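Local structure of glucanase (Clostridium thermocellum, 5GXX) at residues K227-N232 against D236-W241. The protein probably hydrolyses beta-1,4-glucosidic bonds within cellulose chains, as a family 9 endoglucanase of the cellulosome. The protein carries 1 engineered substitution. Sequence-based numbering, arbitrary orientation.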
ATOM      1  N   LYS A 227      45.744  -4.396 -39.413  1.00 24.47           N
ATOM      2  CA  LYS A 227      44.317  -4.219 -39.133  1.00 23.16           C
ATOM      3  C   LYS A 227      44.029  -3.537 -37.788  1.00 22.19           C
ATOM      4  O   LYS A 227      42.892  -3.144 -37.486  1.00 20.52           O
ATOM      5  CB  LYS A 227      43.609  -5.577 -39.183  1.00 23.46           C
ATOM      6  CG  LYS A 227      43.870  -6.368 -40.474  1.00 28.43           C
ATOM      7  CD  LYS A 227      43.321  -5.651 -41.708  1.00 35.60           C
ATOM      8  CE  LYS A 227      41.799  -5.543 -41.702  1.00 38.84           C
ATOM      9  NZ  LYS A 227      41.295  -4.921 -42.961  1.00 41.77           N
ATOM     10  N   LEU A 228      45.067  -3.382 -36.973  1.00 21.09           N
ATOM     11  CA  LEU A 228      44.881  -2.731 -35.681  1.00 20.77           C
ATOM     12  C   LEU A 228      44.583  -1.256 -35.898  1.00 21.37           C
ATOM     13  O   LEU A 228      44.989  -0.676 -36.910  1.00 22.16           O
ATOM     14  CB  LEU A 228      46.131  -2.875 -34.811  1.00 20.56           C
ATOM     15  CG  LEU A 228      46.528  -4.302 -34.431  1.00 17.23           C
ATOM     16  CD1 LEU A 228      47.912  -4.297 -33.807  1.00 19.19           C
ATOM     17  CD2 LEU A 228      45.512  -4.958 -33.516  1.00 19.34           C
ATOM     18  N   ASN A 229      43.874  -0.662 -34.944  1.00 19.58           N
ATOM     19  CA  ASN A 229      43.573   0.763 -34.990  1.00 20.36           C
ATOM     20  C   ASN A 229      44.845   1.616 -34.966  1.00 19.34           C
ATOM     21  O   ASN A 229      45.869   1.210 -34.415  1.00 19.51           O
ATOM     22  CB  ASN A 229      42.607   1.152 -33.868  1.00 19.50           C
ATOM     23  CG  ASN A 229      41.351   0.300 -33.858  1.00 23.28           C
ATOM     24  OD1 ASN A 229      40.955  -0.225 -32.816  1.00 25.45           O
ATOM     25  ND2 ASN A 229      40.750   0.112 -35.033  1.00 21.46           N
ATOM     26  N   ARG A 230      44.788   2.744 -35.664  1.00 19.72           N
ATOM     27  CA  ARG A 230      45.877   3.702 -35.752  1.00 22.04           C
ATOM     28  C   ARG A 230      45.738   4.688 -34.593  1.00 21.83           C
ATOM     29  O   ARG A 230      44.647   4.838 -34.040  1.00 22.89           O
ATOM     30  CB  ARG A 230      45.793   4.475 -37.071  1.00 23.01           C
ATOM     31  CG  ARG A 230      46.038   3.656 -38.324  1.00 26.18           C
ATOM     32  CD  ARG A 230      47.345   2.905 -38.209  1.00 24.36           C
ATOM     33  NE  ARG A 230      47.100   1.497 -37.920  1.00 24.57           N
ATOM     34  CZ  ARG A 230      47.976   0.520 -38.131  1.00 24.75           C
ATOM     35  NH1 ARG A 230      49.167   0.809 -38.621  1.00 29.71           N
ATOM     36  NH2 ARG A 230      47.660  -0.742 -37.860  1.00 26.43           N
ATOM     37  N   GLN A 231      46.833   5.352 -34.240  1.00 22.38           N
ATOM     38  CA  GLN A 231      46.762   6.435 -33.260  1.00 23.48           C
ATOM     39  C   GLN A 231      46.242   7.682 -33.952  1.00 26.41           C
ATOM     40  O   GLN A 231      46.942   8.271 -34.778  1.00 26.26           O
ATOM     41  CB  GLN A 231      48.121   6.765 -32.647  1.00 22.83           C
ATOM     42  CG  GLN A 231      47.980   7.768 -31.507  1.00 20.26           C
ATOM     43  CD  GLN A 231      47.209   7.177 -30.347  1.00 18.13           C
ATOM     44  OE1 GLN A 231      47.531   6.091 -29.890  1.00 16.75           O
ATOM     45  NE2 GLN A 231      46.159   7.861 -29.900  1.00 19.62           N
ATOM     46  N   ASN A 232      45.029   8.089 -33.593  1.00 29.32           N
ATOM     47  CA  ASN A 232      44.339   9.188 -34.264  1.00 32.29           C
ATOM     48  C   ASN A 232      44.428   9.074 -35.788  1.00 34.61           C
ATOM     49  O   ASN A 232      43.993   8.071 -36.362  1.00 35.26           O
ATOM     50  CB  ASN A 232      44.836  10.541 -33.747  1.00 32.62           C
ATOM     51  CG  ASN A 232      44.657  10.685 -32.241  1.00 33.76           C
ATOM     52  OD1 ASN A 232      45.634  10.757 -31.492  1.00 31.71           O
ATOM     53  ND2 ASN A 232      43.406  10.711 -31.792  1.00 35.12           N
ATOM     54  N   ASP A 236      50.897   5.190 -37.168  1.00 28.38           N
ATOM     55  CA  ASP A 236      51.313   4.375 -36.034  1.00 26.68           C
ATOM     56  C   ASP A 236      50.135   3.568 -35.491  1.00 24.22           C
ATOM     57  O   ASP A 236      49.001   4.052 -35.468  1.00 22.62           O
ATOM     58  CB  ASP A 236      51.832   5.260 -34.901  1.00 26.39           C
ATOM     59  CG  ASP A 236      53.119   5.997 -35.243  1.00 29.59           C
ATOM     60  OD1 ASP A 236      53.947   5.488 -36.029  1.00 31.87           O
ATOM     61  OD2 ASP A 236      53.320   7.086 -34.668  1.00 32.22           O
ATOM     62  N   ILE A 237      50.427   2.355 -35.029  1.00 21.01           N
ATOM     63  CA  ILE A 237      49.453   1.532 -34.313  1.00 19.75           C
ATOM     64  C   ILE A 237      49.108   2.280 -33.028  1.00 18.93           C
ATOM     65  O   ILE A 237      49.985   2.895 -32.414  1.00 19.72           O
ATOM     66  CB  ILE A 237      50.014   0.117 -34.045  1.00 18.59           C
ATOM     67  CG1 ILE A 237      50.159  -0.637 -35.380  1.00 19.53           C
ATOM     68  CG2 ILE A 237      49.113  -0.668 -33.090  1.00 20.36           C
ATOM     69  CD1 ILE A 237      51.133  -1.786 -35.348  1.00 23.45           C
ATOM     70  N   GLU A 238      47.837   2.256 -32.639  1.00 16.86           N
ATOM     71  CA  GLU A 238      47.387   2.969 -31.445  1.00 16.46           C
ATOM     72  C   GLU A 238      48.243   2.613 -30.224  1.00 14.60           C
ATOM     73  O   GLU A 238      48.481   1.435 -29.949  1.00 15.55           O
ATOM     74  CB  GLU A 238      45.898   2.712 -31.186  1.00 16.30           C
ATOM     75  CG  GLU A 238      45.410   3.347 -29.875  1.00 16.65           C
ATOM     76  CD  GLU A 238      43.911   3.230 -29.665  1.00 22.63           C
ATOM     77  OE1 GLU A 238      43.279   2.358 -30.311  1.00 21.24           O
ATOM     78  OE2 GLU A 238      43.374   3.996 -28.825  1.00 22.73           O
ATOM     79  N   TYR A 239      48.724   3.634 -29.510  1.00 14.71           N
ATOM     80  CA  TYR A 239      49.532   3.392 -28.312  1.00 14.31           C
ATOM     81  C   TYR A 239      49.122   4.159 -27.053  1.00 14.18           C
ATOM     82  O   TYR A 239      49.609   3.826 -25.971  1.00 15.13           O
ATOM     83  CB  TYR A 239      51.015   3.657 -28.589  1.00 14.91           C
ATOM     84  CG  TYR A 239      51.357   5.089 -28.915  1.00 15.76           C
ATOM     85  CD1 TYR A 239      51.158   5.593 -30.203  1.00 15.95           C
ATOM     86  CD2 TYR A 239      51.871   5.945 -27.946  1.00 13.75           C
ATOM     87  CE1 TYR A 239      51.446   6.920 -30.495  1.00 16.82           C
ATOM     88  CE2 TYR A 239      52.168   7.267 -28.226  1.00 16.15           C
ATOM     89  CZ  TYR A 239      51.969   7.741 -29.517  1.00 18.88           C
ATOM     90  OH  TYR A 239      52.261   9.051 -29.810  1.00 21.94           O
ATOM     91  N   GLN A 240      48.243   5.150 -27.201  1.00 14.25           N
ATOM     92  CA  GLN A 240      47.860   6.065 -26.118  1.00 14.22           C
ATOM     93  C   GLN A 240      46.636   5.543 -25.353  1.00 13.05           C
ATOM     94  O   GLN A 240      45.581   6.188 -25.291  1.00 13.82           O
ATOM     95  CB  GLN A 240      47.621   7.470 -26.673  1.00 13.57           C
ATOM     96  CG  GLN A 240      48.829   8.085 -27.352  1.00 13.90           C
ATOM     97  CD  GLN A 240      48.590   9.512 -27.792  1.00 16.07           C
ATOM     98  OE1 GLN A 240      47.557  10.120 -27.493  1.00 16.83           O
ATOM     99  NE2 GLN A 240      49.558  10.057 -28.519  1.00 19.30           N
ATOM    100  N   TRP A 241      46.782   4.337 -24.816  1.00 12.46           N
ATOM    101  CA  TRP A 241      45.771   3.740 -23.963  1.00 12.39           C
ATOM    102  C   TRP A 241      46.479   2.640 -23.165  1.00 11.16           C
ATOM    103  O   TRP A 241      47.704   2.531 -23.237  1.00 11.97           O
ATOM    104  CB  TRP A 241      44.567   3.249 -24.795  1.00 12.55           C
ATOM    105  CG  TRP A 241      43.308   3.091 -23.976  1.00 12.28           C
ATOM    106  CD1 TRP A 241      42.696   1.921 -23.634  1.00 15.09           C
ATOM    107  CD2 TRP A 241      42.503   4.142 -23.417  1.00 12.15           C
ATOM    108  NE1 TRP A 241      41.565   2.169 -22.894  1.00 14.89           N
ATOM    109  CE2 TRP A 241      41.440   3.523 -22.719  1.00 14.72           C
ATOM    110  CE3 TRP A 241      42.576   5.542 -23.432  1.00 13.24           C
ATOM    111  CZ2 TRP A 241      40.442   4.256 -22.066  1.00 15.64           C
ATOM    112  CZ3 TRP A 241      41.597   6.272 -22.743  1.00 15.69           C
ATOM    113  CH2 TRP A 241      40.549   5.622 -22.067  1.00 15.47           C
TER
HETATM  114  O   HOH W   1      44.453   6.462 -27.946  1.00 19.42           O
HETATM  115  O   HOH W   2      45.553  11.536 -29.009  1.00 30.95           O
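Gln231 reaches across to the chain at Tyr239 and Gln240 and takes both of their backbone N-H groups on one oxygen. Its OE1 lies 2.8 Å from Tyr239 N, which approaches nearly along the C=O axis. Gln240 N lies 2.9 Å from Gln231 OE1, above its carbonyl plane. The Gln231 side chain reaches there with CG anti to the backbone N (chi1 -173°) and a bend at chi2 of 65°. The other end of this amide, NE2, donates to a water that also bridges Glu238 OE2 and Gln240 O. A second water joins Asn232 OD1 to Gln240 OE1. Gln240 NE2 donates to Tyr239 OH.

Two backbone bonds run alongside. Glu238 N donates to Asn229 O at 2.8 Å, and Gln231 N to Asp236 O. They bracket a single backbone bridge, Arg230 with Ile237.

The amides of Gln231 and Gln240 stack with planes 16° apart, while Gln231 CG lies 3.7 Å from Tyr239 CE1. The Arg230 guanidinium turns back to hold Leu228 O side-on with NE and NH2, and Ile237 CG1 lies over one of its faces, 3.5 Å from NH2. NH1 bonds Thr235 O in the connecting turn. Ile237 CG2 meets Leu228 CD1.

The contact closes a three-residue connection, 233-235, within the long loop between helices 215-224 and 249-260 of the catalytic module. Ile237 packs on the latter helix, and Asn229 touches Ser195, a calcium ligand. The buried Gln231 amide thus satisfies two backbone N-H groups beyond the bridge, where strand pairing is absent. These two hydrogen bonds, with the NE2 water, limit its rotation.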